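Polycyclic ketone monooxygenase (Myceliophthora thermophila, PDB 5MQ6) inserts a single oxygen atom beside the carbonyl group of ketones, notably bulky polycyclic ones, to give esters or lactones, using FAD and NADPH. Local coordinates at residues 25-29 with 418-422; 31-35 with 447-451; 91-95 with 167-173; 117-123 with 160-165. All blocks are in the same frame, centred on the assembly; numbering follows the deposited sequence.

Contact 1: 25-29 with 418-422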
# COMPACT_ATOMS: atom_id res chain seq x y z
N LYS A 25 -4.35 -22.18 19.66
CA LYS A 25 -4.73 -22.46 18.25
C LYS A 25 -4.01 -21.47 17.30
O LYS A 25 -3.57 -21.87 16.22
CB LYS A 25 -6.24 -22.39 18.10
CG LYS A 25 -6.75 -22.54 16.71
CD LYS A 25 -6.44 -23.88 16.06
CE LYS A 25 -7.62 -24.27 15.18
NZ LYS A 25 -7.26 -25.34 14.23
N TYR A 26 -3.90 -20.21 17.72
CA TYR A 26 -3.22 -19.14 16.97
C TYR A 26 -1.71 -19.43 16.76
O TYR A 26 -1.23 -19.35 15.63
CB TYR A 26 -3.37 -17.78 17.69
CG TYR A 26 -4.73 -17.02 17.56
CD1 TYR A 26 -5.84 -17.56 16.93
CD2 TYR A 26 -4.85 -15.74 18.11
CE1 TYR A 26 -7.03 -16.88 16.89
CE2 TYR A 26 -6.01 -15.01 18.06
CZ TYR A 26 -7.14 -15.59 17.44
OH TYR A 26 -8.33 -14.85 17.36
N THR A 27 -0.98 -19.80 17.83
CA THR A 27 0.45 -20.15 17.62
C THR A 27 0.61 -21.45 16.75
O THR A 27 1.41 -21.44 15.82
CB THR A 27 1.39 -20.04 18.88
OG1 THR A 27 1.93 -21.31 19.20
CG2 THR A 27 0.76 -19.45 20.06
N ALA A 28 -0.22 -22.48 16.94
CA ALA A 28 -0.18 -23.67 16.04
C ALA A 28 -0.35 -23.35 14.56
O ALA A 28 0.42 -23.88 13.67
CB ALA A 28 -1.18 -24.74 16.45
N GLU A 29 -1.33 -22.49 14.28
CA GLU A 29 -1.59 -22.08 12.90
C GLU A 29 -0.47 -21.18 12.36
O GLU A 29 -0.19 -21.22 11.13
CB GLU A 29 -2.95 -21.42 12.73
CG GLU A 29 -4.10 -22.34 13.12
CD GLU A 29 -4.27 -23.53 12.22
OE1 GLU A 29 -4.81 -24.52 12.72
OE2 GLU A 29 -3.85 -23.51 11.04
N ALA A 418 -10.05 -18.07 9.78
CA ALA A 418 -8.71 -17.60 10.09
C ALA A 418 -8.52 -17.54 11.59
O ALA A 418 -9.43 -17.08 12.31
CB ALA A 418 -8.48 -16.25 9.47
N TRP A 419 -7.33 -17.98 12.02
CA TRP A 419 -6.95 -18.11 13.40
C TRP A 419 -5.71 -17.29 13.71
O TRP A 419 -4.65 -17.82 14.01
CB TRP A 419 -6.65 -19.57 13.72
CG TRP A 419 -7.82 -20.41 13.57
CD1 TRP A 419 -8.14 -21.14 12.47
CD2 TRP A 419 -8.89 -20.59 14.50
NE1 TRP A 419 -9.33 -21.79 12.65
CE2 TRP A 419 -9.84 -21.46 13.88
CE3 TRP A 419 -9.13 -20.15 15.80
CZ2 TRP A 419 -10.99 -21.95 14.54
CZ3 TRP A 419 -10.32 -20.60 16.45
CH2 TRP A 419 -11.23 -21.49 15.82
N TYR A 420 -5.87 -16.01 13.67
CA TYR A 420 -4.82 -15.09 14.05
C TYR A 420 -5.49 -13.79 14.48
O TYR A 420 -6.58 -13.52 14.03
CB TYR A 420 -3.87 -14.77 12.88
CG TYR A 420 -4.52 -14.49 11.57
CD1 TYR A 420 -5.10 -13.25 11.26
CD2 TYR A 420 -4.55 -15.46 10.59
CE1 TYR A 420 -5.68 -13.00 10.02
CE2 TYR A 420 -5.11 -15.23 9.35
CZ TYR A 420 -5.67 -14.02 9.10
OH TYR A 420 -6.27 -13.88 7.93
N PRO A 421 -4.80 -12.96 15.28
CA PRO A 421 -5.37 -11.66 15.63
C PRO A 421 -5.67 -10.78 14.40
O PRO A 421 -4.95 -10.84 13.40
CB PRO A 421 -4.27 -11.01 16.45
CG PRO A 421 -3.40 -12.12 16.91
CD PRO A 421 -3.49 -13.19 15.89
N THR A 422 -6.73 -10.00 14.48
CA THR A 422 -7.17 -9.13 13.41
C THR A 422 -6.00 -8.27 12.86
O THR A 422 -5.91 -8.05 11.67
CB THR A 422 -8.29 -8.17 13.90
OG1 THR A 422 -9.38 -8.90 14.55
CG2 THR A 422 -8.87 -7.40 12.74
O HOH W 1 -2.02 -17.90 13.79

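Contact 2: 31-35 with 447-451. With NDP (NADPH dihydro-nicotinamide-adenine-dinucleotide phosphate), chain C.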
# COMPACT_ATOMS: atom_id res chain seq x y z
N ALA A 31 2.78 -21.41 13.37
CA ALA A 31 3.92 -22.35 13.26
C ALA A 31 3.86 -23.11 11.96
O ALA A 31 4.86 -23.28 11.25
CB ALA A 31 3.91 -23.35 14.40
N LYS A 32 2.66 -23.61 11.68
CA LYS A 32 2.37 -24.25 10.43
C LYS A 32 3.00 -23.56 9.24
O LYS A 32 3.38 -24.22 8.30
CB LYS A 32 0.88 -24.29 10.18
CG LYS A 32 0.24 -25.55 10.66
CD LYS A 32 -1.18 -25.60 10.23
CE LYS A 32 -1.78 -26.88 10.72
NZ LYS A 32 -3.25 -26.72 10.75
N ARG A 33 3.11 -22.23 9.26
CA ARG A 33 3.68 -21.53 8.10
C ARG A 33 4.99 -20.75 8.29
O ARG A 33 5.34 -19.86 7.51
CB ARG A 33 2.59 -20.73 7.40
CG ARG A 33 1.81 -19.77 8.22
CD ARG A 33 0.37 -19.81 7.75
NE ARG A 33 -0.41 -20.71 8.53
CZ ARG A 33 -1.66 -21.14 8.26
NH1 ARG A 33 -2.33 -20.84 7.18
NH2 ARG A 33 -2.25 -21.95 9.13
N PHE A 34 5.75 -21.14 9.30
CA PHE A 34 7.12 -20.66 9.41
C PHE A 34 7.87 -21.15 8.17
O PHE A 34 7.89 -22.33 7.86
CB PHE A 34 7.81 -21.12 10.71
CG PHE A 34 9.30 -20.89 10.71
CD1 PHE A 34 9.83 -19.62 10.96
CD2 PHE A 34 10.18 -21.94 10.41
CE1 PHE A 34 11.21 -19.40 10.94
CE2 PHE A 34 11.56 -21.72 10.40
CZ PHE A 34 12.07 -20.46 10.66
N ARG A 35 8.41 -20.19 7.43
CA ARG A 35 9.34 -20.43 6.34
C ARG A 35 10.70 -19.88 6.78
O ARG A 35 10.82 -18.66 7.01
CB ARG A 35 8.87 -19.78 5.01
CG ARG A 35 7.80 -20.52 4.20
CD ARG A 35 8.01 -22.02 4.36
NE ARG A 35 7.48 -22.92 3.34
CZ ARG A 35 7.50 -24.26 3.46
NH1 ARG A 35 8.02 -24.84 4.56
NH2 ARG A 35 7.00 -25.02 2.50
N THR A 447 -3.78 -25.76 1.54
CA THR A 447 -2.44 -26.32 1.50
C THR A 447 -1.87 -26.51 2.88
O THR A 447 -0.65 -26.60 3.04
CB THR A 447 -1.46 -25.44 0.73
OG1 THR A 447 -1.34 -24.20 1.41
CG2 THR A 447 -1.92 -25.19 -0.67
N ASP A 448 -2.75 -26.53 3.88
CA ASP A 448 -2.39 -26.69 5.28
C ASP A 448 -1.28 -25.80 5.74
O ASP A 448 -0.45 -26.22 6.50
CB ASP A 448 -2.02 -28.16 5.52
CG ASP A 448 -2.24 -28.61 6.94
OD1 ASP A 448 -2.76 -27.85 7.81
OD2 ASP A 448 -1.89 -29.78 7.17
N GLY A 449 -1.28 -24.55 5.28
CA GLY A 449 -0.27 -23.60 5.70
C GLY A 449 1.01 -23.71 4.90
O GLY A 449 1.95 -22.94 5.10
N LYS A 450 1.05 -24.66 3.98
CA LYS A 450 2.30 -25.06 3.35
C LYS A 450 2.49 -24.33 2.00
O LYS A 450 3.60 -24.07 1.62
CB LYS A 450 2.28 -26.59 3.19
CG LYS A 450 3.58 -27.36 3.42
CD LYS A 450 3.39 -28.87 3.07
CE LYS A 450 4.61 -29.55 2.42
NZ LYS A 450 4.28 -30.21 1.10
N GLY A 451 1.39 -23.97 1.32
CA GLY A 451 1.40 -23.36 -0.01
C GLY A 451 1.42 -24.38 -1.13
O GLY A 451 1.53 -25.57 -0.88
PA NDP C . -1.67 -10.44 -0.60
O1A NDP C . -0.11 -10.41 -0.49
O2A NDP C . -2.59 -9.83 0.43
O5B NDP C . -2.07 -11.97 -0.90
C5B NDP C . -1.24 -12.86 -1.63
C4B NDP C . -1.89 -14.21 -1.39
O4B NDP C . -1.12 -15.25 -2.06
C3B NDP C . -1.95 -14.55 0.10
O3B NDP C . -3.28 -15.01 0.42
C2B NDP C . -0.86 -15.60 0.20
O2B NDP C . -1.00 -16.51 1.33
C1B NDP C . -0.95 -16.28 -1.15
N9A NDP C . 0.27 -17.05 -1.42
C8A NDP C . 1.57 -16.62 -1.38
N7A NDP C . 2.42 -17.63 -1.65
C5A NDP C . 1.61 -18.70 -1.85
C6A NDP C . 1.85 -20.11 -2.15
N6A NDP C . 3.11 -20.51 -2.28
N1A NDP C . 0.77 -20.91 -2.28
C2A NDP C . -0.52 -20.49 -2.13
N3A NDP C . -0.84 -19.22 -1.84
C4A NDP C . 0.20 -18.33 -1.69
O3 NDP C . -2.13 -9.75 -1.97
PN NDP C . -3.56 -9.10 -2.44
O1N NDP C . -3.32 -8.65 -3.91
O2N NDP C . -4.72 -10.04 -2.19
O5D NDP C . -3.76 -7.80 -1.49
C5D NDP C . -2.65 -6.84 -1.40
C4D NDP C . -3.10 -5.53 -0.77
O4D NDP C . -3.98 -4.81 -1.67
C3D NDP C . -4.04 -5.81 0.41
O3D NDP C . -3.44 -6.44 1.60
C2D NDP C . -4.81 -4.48 0.52
O2D NDP C . -3.99 -3.45 1.17
C1D NDP C . -5.13 -4.22 -0.95
P2B NDP C . -0.29 -16.13 2.74
O1X NDP C . 1.12 -15.69 2.35
O2X NDP C . -0.19 -17.40 3.56
O3X NDP C . -1.21 -15.13 3.45

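Contact 3: 91-95 with 167-173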
# COMPACT_ATOMS: atom_id res chain seq x y z
N LEU A 91 -0.25 12.97 -7.18
CA LEU A 91 -1.23 14.01 -7.47
C LEU A 91 -1.43 14.99 -6.30
O LEU A 91 -1.50 16.19 -6.53
CB LEU A 91 -2.56 13.42 -7.90
CG LEU A 91 -2.60 12.74 -9.26
CD1 LEU A 91 -3.87 11.92 -9.30
CD2 LEU A 91 -2.54 13.80 -10.35
N LEU A 92 -1.58 14.47 -5.08
CA LEU A 92 -1.65 15.32 -3.92
C LEU A 92 -0.45 16.23 -3.78
O LEU A 92 -0.59 17.43 -3.44
CB LEU A 92 -1.80 14.48 -2.67
CG LEU A 92 -3.24 14.15 -2.41
CD1 LEU A 92 -3.31 13.00 -1.32
CD2 LEU A 92 -3.99 15.45 -1.94
N TYR A 93 0.71 15.73 -4.05
CA TYR A 93 1.90 16.63 -3.98
C TYR A 93 1.76 17.74 -5.03
O TYR A 93 2.02 18.94 -4.76
CB TYR A 93 3.19 15.88 -4.36
CG TYR A 93 4.06 15.16 -3.34
CD1 TYR A 93 4.43 15.71 -2.12
CD2 TYR A 93 4.63 13.95 -3.71
CE1 TYR A 93 5.26 15.05 -1.25
CE2 TYR A 93 5.53 13.29 -2.89
CZ TYR A 93 5.87 13.85 -1.67
OH TYR A 93 6.78 13.14 -0.96
N ALA A 94 1.34 17.35 -6.24
CA ALA A 94 1.26 18.31 -7.33
C ALA A 94 0.21 19.38 -7.05
O ALA A 94 0.48 20.62 -7.17
CB ALA A 94 0.90 17.61 -8.64
N VAL A 95 -0.98 18.92 -6.67
CA VAL A 95 -2.02 19.85 -6.28
C VAL A 95 -1.57 20.78 -5.12
O VAL A 95 -1.77 22.00 -5.16
CB VAL A 95 -3.31 19.11 -5.88
CG1 VAL A 95 -4.31 20.10 -5.29
CG2 VAL A 95 -3.97 18.45 -7.09
N ILE A 167 -8.61 14.83 -11.27
CA ILE A 167 -7.68 15.69 -10.53
C ILE A 167 -6.65 16.24 -11.52
O ILE A 167 -6.40 17.44 -11.53
CB ILE A 167 -6.98 14.96 -9.37
CG1 ILE A 167 -8.04 14.66 -8.29
CG2 ILE A 167 -5.86 15.82 -8.73
CD1 ILE A 167 -7.68 13.55 -7.36
N ALA A 168 -6.08 15.38 -12.34
CA ALA A 168 -5.06 15.86 -13.27
C ALA A 168 -5.58 16.92 -14.21
O ALA A 168 -4.85 17.90 -14.56
CB ALA A 168 -4.50 14.70 -14.04
N THR A 169 -6.85 16.78 -14.60
CA THR A 169 -7.54 17.75 -15.45
C THR A 169 -7.75 19.04 -14.73
O THR A 169 -7.43 20.11 -15.25
CB THR A 169 -8.89 17.19 -15.88
OG1 THR A 169 -8.66 16.10 -16.80
CG2 THR A 169 -9.80 18.25 -16.56
N GLN A 170 -8.27 18.95 -13.52
CA GLN A 170 -8.58 20.13 -12.77
C GLN A 170 -7.32 20.97 -12.52
O GLN A 170 -7.37 22.20 -12.61
CB GLN A 170 -9.35 19.82 -11.48
CG GLN A 170 -9.72 21.06 -10.73
CD GLN A 170 -10.79 20.84 -9.72
OE1 GLN A 170 -11.59 19.91 -9.80
NE2 GLN A 170 -10.79 21.70 -8.71
N TRP A 171 -6.19 20.35 -12.25
CA TRP A 171 -4.99 21.14 -11.95
C TRP A 171 -4.03 21.20 -13.08
O TRP A 171 -2.88 21.58 -12.88
CB TRP A 171 -4.32 20.68 -10.63
CG TRP A 171 -5.03 21.20 -9.42
CD1 TRP A 171 -4.72 22.31 -8.77
CD2 TRP A 171 -6.16 20.62 -8.73
NE1 TRP A 171 -5.55 22.48 -7.70
CE2 TRP A 171 -6.46 21.47 -7.66
CE3 TRP A 171 -6.94 19.51 -8.93
CZ2 TRP A 171 -7.49 21.23 -6.74
CZ3 TRP A 171 -8.01 19.22 -7.98
CH2 TRP A 171 -8.28 20.09 -6.95
N LYS A 172 -4.49 20.87 -14.28
CA LYS A 172 -3.74 21.00 -15.51
C LYS A 172 -2.42 20.33 -15.47
O LYS A 172 -1.40 20.88 -15.77
CB LYS A 172 -3.66 22.49 -15.87
CG LYS A 172 -5.10 23.07 -15.78
CD LYS A 172 -5.28 24.45 -16.35
CE LYS A 172 -4.61 25.47 -15.45
NZ LYS A 172 -5.19 25.66 -14.10
N LEU A 173 -2.47 19.05 -15.19
CA LEU A 173 -1.27 18.27 -15.04
C LEU A 173 -0.96 17.41 -16.22
O LEU A 173 0.08 16.79 -16.24
CB LEU A 173 -1.38 17.42 -13.75
CG LEU A 173 -1.57 18.17 -12.47
CD1 LEU A 173 -1.67 17.22 -11.27
CD2 LEU A 173 -0.36 19.00 -12.24

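Contact 4: 117-123 with 160-165. With FAD (flavin-adenine dinucleotide), chain B.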
# COMPACT_ATOMS: atom_id res chain seq x y z
N GLY A 117 -0.28 6.08 -17.48
CA GLY A 117 -1.14 7.20 -17.25
C GLY A 117 -1.29 7.43 -15.75
O GLY A 117 -0.66 6.75 -14.94
N PHE A 118 -2.14 8.38 -15.39
CA PHE A 118 -2.37 8.74 -14.00
C PHE A 118 -3.10 7.64 -13.24
O PHE A 118 -3.85 6.85 -13.83
CB PHE A 118 -3.18 10.03 -13.87
CG PHE A 118 -2.47 11.23 -14.40
CD1 PHE A 118 -1.54 11.87 -13.59
CD2 PHE A 118 -2.75 11.76 -15.66
CE1 PHE A 118 -0.86 12.99 -14.00
CE2 PHE A 118 -2.08 12.96 -16.10
CZ PHE A 118 -1.12 13.53 -15.25
N GLY A 119 -2.89 7.62 -11.93
CA GLY A 119 -3.70 6.75 -11.09
C GLY A 119 -2.96 5.79 -10.17
O GLY A 119 -3.53 5.34 -9.22
N GLY A 120 -1.68 5.48 -10.48
CA GLY A 120 -0.92 4.52 -9.72
C GLY A 120 -1.66 3.16 -9.60
O GLY A 120 -2.04 2.53 -10.61
N THR A 121 -1.84 2.73 -8.36
CA THR A 121 -2.69 1.60 -8.05
C THR A 121 -3.92 1.42 -8.98
O THR A 121 -4.18 0.30 -9.44
CB THR A 121 -3.19 1.73 -6.59
OG1 THR A 121 -2.07 1.73 -5.68
CG2 THR A 121 -4.13 0.59 -6.22
N TRP A 122 -4.66 2.52 -9.17
CA TRP A 122 -5.91 2.54 -9.95
C TRP A 122 -5.70 2.56 -11.49
O TRP A 122 -6.68 2.41 -12.24
CB TRP A 122 -6.84 3.70 -9.47
CG TRP A 122 -6.97 3.61 -7.97
CD1 TRP A 122 -6.48 4.46 -7.07
CD2 TRP A 122 -7.49 2.50 -7.23
NE1 TRP A 122 -6.67 3.97 -5.77
CE2 TRP A 122 -7.29 2.77 -5.85
CE3 TRP A 122 -8.09 1.29 -7.59
CZ2 TRP A 122 -7.68 1.90 -4.85
CZ3 TRP A 122 -8.51 0.44 -6.58
CH2 TRP A 122 -8.29 0.74 -5.22
N TRP A 123 -4.46 2.82 -11.91
CA TRP A 123 -4.04 2.65 -13.30
C TRP A 123 -3.77 1.15 -13.52
O TRP A 123 -4.25 0.58 -14.44
CB TRP A 123 -2.74 3.44 -13.66
CG TRP A 123 -2.28 3.08 -14.99
CD1 TRP A 123 -1.44 2.04 -15.32
CD2 TRP A 123 -2.71 3.66 -16.24
NE1 TRP A 123 -1.35 1.95 -16.70
CE2 TRP A 123 -2.13 2.90 -17.28
CE3 TRP A 123 -3.56 4.69 -16.58
CZ2 TRP A 123 -2.28 3.22 -18.66
CZ3 TRP A 123 -3.71 5.03 -17.96
CH2 TRP A 123 -3.09 4.25 -18.97
N LEU A 160 -12.39 5.16 -9.62
CA LEU A 160 -11.17 5.57 -8.97
C LEU A 160 -10.15 6.11 -9.92
O LEU A 160 -9.50 7.14 -9.65
CB LEU A 160 -10.53 4.46 -8.10
CG LEU A 160 -11.42 4.23 -6.88
CD1 LEU A 160 -11.15 2.89 -6.24
CD2 LEU A 160 -11.33 5.29 -5.89
N LEU A 161 -10.02 5.42 -11.03
CA LEU A 161 -9.16 5.87 -12.09
C LEU A 161 -9.66 7.20 -12.74
O LEU A 161 -8.87 8.19 -12.94
CB LEU A 161 -9.00 4.75 -13.08
CG LEU A 161 -8.22 5.03 -14.36
CD1 LEU A 161 -6.79 5.36 -13.98
CD2 LEU A 161 -8.15 3.77 -15.24
N GLU A 162 -10.96 7.27 -12.98
CA GLU A 162 -11.52 8.47 -13.54
C GLU A 162 -11.26 9.69 -12.60
O GLU A 162 -11.01 10.80 -13.05
CB GLU A 162 -13.00 8.25 -13.89
CG GLU A 162 -13.81 9.53 -14.12
CD GLU A 162 -15.32 9.21 -14.23
OE1 GLU A 162 -16.14 9.55 -13.33
OE2 GLU A 162 -15.70 8.57 -15.20
N HIS A 163 -11.31 9.47 -11.29
CA HIS A 163 -11.08 10.55 -10.36
C HIS A 163 -9.63 11.08 -10.40
O HIS A 163 -9.43 12.31 -10.30
CB HIS A 163 -11.45 10.16 -8.98
CG HIS A 163 -11.37 11.28 -8.00
ND1 HIS A 163 -12.18 12.41 -8.08
CD2 HIS A 163 -10.65 11.42 -6.86
CE1 HIS A 163 -11.96 13.19 -7.04
NE2 HIS A 163 -11.05 12.61 -6.28
N ALA A 164 -8.69 10.16 -10.54
CA ALA A 164 -7.30 10.51 -10.80
C ALA A 164 -7.18 11.44 -12.03
O ALA A 164 -6.51 12.49 -11.99
CB ALA A 164 -6.51 9.20 -11.04
N TYR A 165 -7.88 11.07 -13.10
CA TYR A 165 -7.99 11.92 -14.31
C TYR A 165 -8.70 13.21 -14.05
O TYR A 165 -8.27 14.25 -14.56
CB TYR A 165 -8.58 11.16 -15.53
CG TYR A 165 -7.46 10.46 -16.15
CD1 TYR A 165 -6.86 9.34 -15.55
CD2 TYR A 165 -6.86 10.96 -17.34
CE1 TYR A 165 -5.75 8.67 -16.13
CE2 TYR A 165 -5.76 10.30 -17.93
CZ TYR A 165 -5.20 9.19 -17.30
OH TYR A 165 -4.06 8.67 -17.81
PA FAD B . 0.77 4.23 -5.97
O1A FAD B . 1.39 2.88 -5.80
O2A FAD B . -0.72 4.38 -6.20
O5B FAD B . 1.51 4.95 -7.20
C5B FAD B . 2.89 4.96 -7.27
C4B FAD B . 3.30 4.84 -8.73
O4B FAD B . 4.72 5.07 -8.78
C3B FAD B . 3.05 3.48 -9.38
O3B FAD B . 2.50 3.66 -10.66
C2B FAD B . 4.43 2.88 -9.48
O2B FAD B . 4.55 1.99 -10.57
C1B FAD B . 5.28 4.12 -9.64
N9A FAD B . 6.67 3.89 -9.32
C8A FAD B . 7.16 3.34 -8.17
N7A FAD B . 8.48 3.27 -8.28
C5A FAD B . 8.88 3.74 -9.48
C6A FAD B . 10.18 3.94 -10.15
N6A FAD B . 11.35 3.60 -9.65
N1A FAD B . 10.09 4.52 -11.31
C2A FAD B . 8.91 4.86 -11.90
N3A FAD B . 7.70 4.72 -11.40
C4A FAD B . 7.66 4.13 -10.17
N1 FAD B . -5.34 1.68 0.32
C2 FAD B . -6.36 2.26 1.04
O2 FAD B . -6.13 3.08 1.91
N3 FAD B . -7.64 1.91 0.80
C4 FAD B . -7.92 1.00 -0.15
O4 FAD B . -9.11 0.74 -0.32
C4X FAD B . -6.90 0.33 -0.97
N5 FAD B . -7.15 -0.62 -1.93
C5X FAD B . -6.10 -1.15 -2.60
C6 FAD B . -6.33 -2.19 -3.63
C7 FAD B . -5.12 -2.70 -4.31
C7M FAD B . -5.23 -3.76 -5.38
C8 FAD B . -3.74 -2.24 -3.96
C8M FAD B . -2.49 -2.76 -4.66
C9 FAD B . -3.57 -1.28 -2.99
C9A FAD B . -4.69 -0.72 -2.30
N10 FAD B . -4.45 0.23 -1.30
C10 FAD B . -5.55 0.79 -0.65
C1' FAD B . -3.09 0.75 -1.00
C2' FAD B . -2.78 1.81 -2.14
O2' FAD B . -1.51 1.50 -2.73
C3' FAD B . -2.83 3.31 -1.67
O3' FAD B . -4.14 3.60 -1.17
C4' FAD B . -2.63 4.40 -2.75
O4' FAD B . -3.32 4.14 -4.06
C5' FAD B . -1.13 4.66 -2.96
O5' FAD B . -1.00 5.94 -3.66
P FAD B . 0.53 6.31 -4.02
O1P FAD B . 0.41 7.40 -5.15
O2P FAD B . 1.24 6.54 -2.68
O3P FAD B . 1.20 4.91 -4.59

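Contact 1: 25-29 with 418-422
Lys25, Tyr26 and Glu29 of helix 22-31 lie against Trp419, Tyr420 and Pro421 in a mixed aromatic and charged contact that joins the N-terminal region to the loop between helix 410-416 and strand 428-429. Lys25 covers the indole. With its CG trans to the backbone N (chi1 175°) and bends further along, its chain lies over one face of the Trp419 ring system. Lys25 CE stands 3.8 Å from the centroid of the five-membered ring of Trp419, a CH-pi contact, and Lys25 NZ, 4.6 Å from the same centroid and 17° off its normal, makes a cation-pi interaction. The ammonium is shared: Lys25 NZ also forms a salt bridge with Glu29 OE1 at 3.0 Å, approaching on the anti side of the carboxylate and 29° out of its plane, while Glu29 OE2 serves Lys32 and Arg33. Tyr26 takes the loop backbone. Its ring lies across it with Tyr420 CA 3.8 Å above the ring plane, Tyr26 CD1 is 3.2 Å from Trp419 O, and Tyr26 CD2 touches Pro421 CD at 3.6 Å. Beyond it the Tyr26 hydroxyl reaches Arg400 of helix 378-406. With an alanine here, the backbone of Tyr420 and Pro421 would probably lose the ring that covers it, and Arg400 its hydroxyl partner. A water lies between Tyr26 O and Trp419 O, modelled rather close to both. The loop held in this way is part of the surroundings of the NADPH site, since the Tyr420 side chain packs on Thr301 and Lys425, two residues that bind the dinucleotide.

Contact 2: 31-35 with 447-451
Arg33 and Gly449 bring two beta turns together, type I from Ala31 to Phe34 and type I' from Thr447 to Lys450, with Arg33 CA 5.1 Å from Gly449 CA. Gly449, at phi 83°, sits at the centre: a CB there would collide with the preceding carbonyl O and sit tightly against Lys32 CB. Its bare CA instead lies 3.7 Å above one face of the Arg33 guanidinium, toward the rim, while Gly449 O is 3.3 Å from Arg33 CB. The guanidinium turns its N-H groups elsewhere, to Glu29 in a salt bridge and to the NADPH-binding Thr301 in a hydrogen bond. At the solvent side the Lys32 chain, extended beyond CG, crosses Asp448 at about a right angle and makes a salt bridge, weak as a hydrogen bond, between Lys32 NZ and Asp448 OD1 at 3.2 Å; Lys32 NZ has a second carboxylate in Glu29. Within the loop, Gly451 N donates to Thr447 OG1 at 2.7 Å, and Gly451 CA comes 3.4 Å from N1A of the NADPH adenine. Close backbone packing round a glycine, with a single salt bridge on the exposed side, thus suggests that shape more than charge joins these turns beside the cofactor.

Contact 3: 91-95 with 167-173
Leu173 N donates to Ala168 O at 2.7 Å, the shortest polar bond here, and with Lys172 N to Thr169 O it closes the Schellman motif that ends helix 157-170, Lys172 taking the positive phi. The turn brings Leu173 back toward helix 88-99, where its CD1 meets Leu91 CD2 at 3.6 Å and Ala94 CB at 3.7 Å. Val95 makes much of the rest of the contact. Both its methyls lie over one face of the Trp171 indole, helped by CG1 standing opposite the backbone N (chi1 172°): Val95 CG1 is 3.7 Å from the five-membered ring centroid and 24° off the normal, while Val95 CG2 touches Trp171 CD2 at 3.5 Å and Ile167 CG2 at 3.6 Å. On the opposite face lies Gln170 CG, so the ring is sandwiched between aliphatic groups, and its NE1 is bound by Glu99 of helix 88-99. A serine in place of Trp171 is likely to uncover the Val95 methyls and leave Glu99 without its indole N-H partner. Apolar fit thus dominates between the segments, the indole N-H to Glu99 being a polar addition, against the helix that carries FAD-binding Gly89 and begins at what is probably a Rossmann-type glycine-rich turn.

Contact 4: 117-123 with 160-165
The FAD-binding segment 117-123, a loop running into helix 121-124, rests on helix 157-170 through Phe118, Gly119 and Trp122. Thr121 N gives a nearly straight hydrogen bond, 2.9 Å and 168°, to O2A of the FAD diphosphate, and Thr121 OG1 is hydrogen-bonded to the ribityl O2'. On the helix side Trp122 is layered: CG2 of the preceding Thr121 covers one face and Leu160 CD1 the other, 3.5 Å from the six-membered ring centroid. Trp122 CH2 stands 3.7 Å from flavin N5, and Trp122 NE1 is hydrogen-bonded to OH of FAD-binding Tyr139. Phe118 N donates to Tyr165 OH at 3.1 Å, and the Phe118 ring turns its edge to the Tyr165 face in a T-shaped pair, planes at 84°. Gly119 makes the closeness possible: its CA lies 3.7 Å from Ala164 CB, and a CB there would strike Leu161 CD1. That methyl, brought over by Leu161 CG lying opposite its backbone N (chi1 175°), is 3.3 Å from Phe118 O, a buried carbonyl with no polar partner in the model. Apolar support from the helix is thus combined with a backbone donor and a hydroxyl bonded to the cofactor, consistent with a segment whose shape is fixed where it meets FAD.

In the fold
The four contacts form two pairs on opposite sides of the chain's centre. Contacts 1 and 2, their centres 12 Å apart, lie near the NADPH site; their first segments follow one another in the N-terminal region, linked through Glu29, and their segments alternate along the chain. Contacts 3 and 4, also 12 Å apart between centres, share helix 157-170 and touch directly: Phe118 CE2 meets Ala168 CB at 3.6 Å, and Phe118 CD1 lies 3.9 Å from Leu91 CD2. Contact 4 reaches FAD itself, with contact 3 behind it. Contacts 2 and 4, each beside a cofactor, have centres about 36 Å apart, and contacts 3 and 4 are nested within the loops closed by contacts 1 and 2.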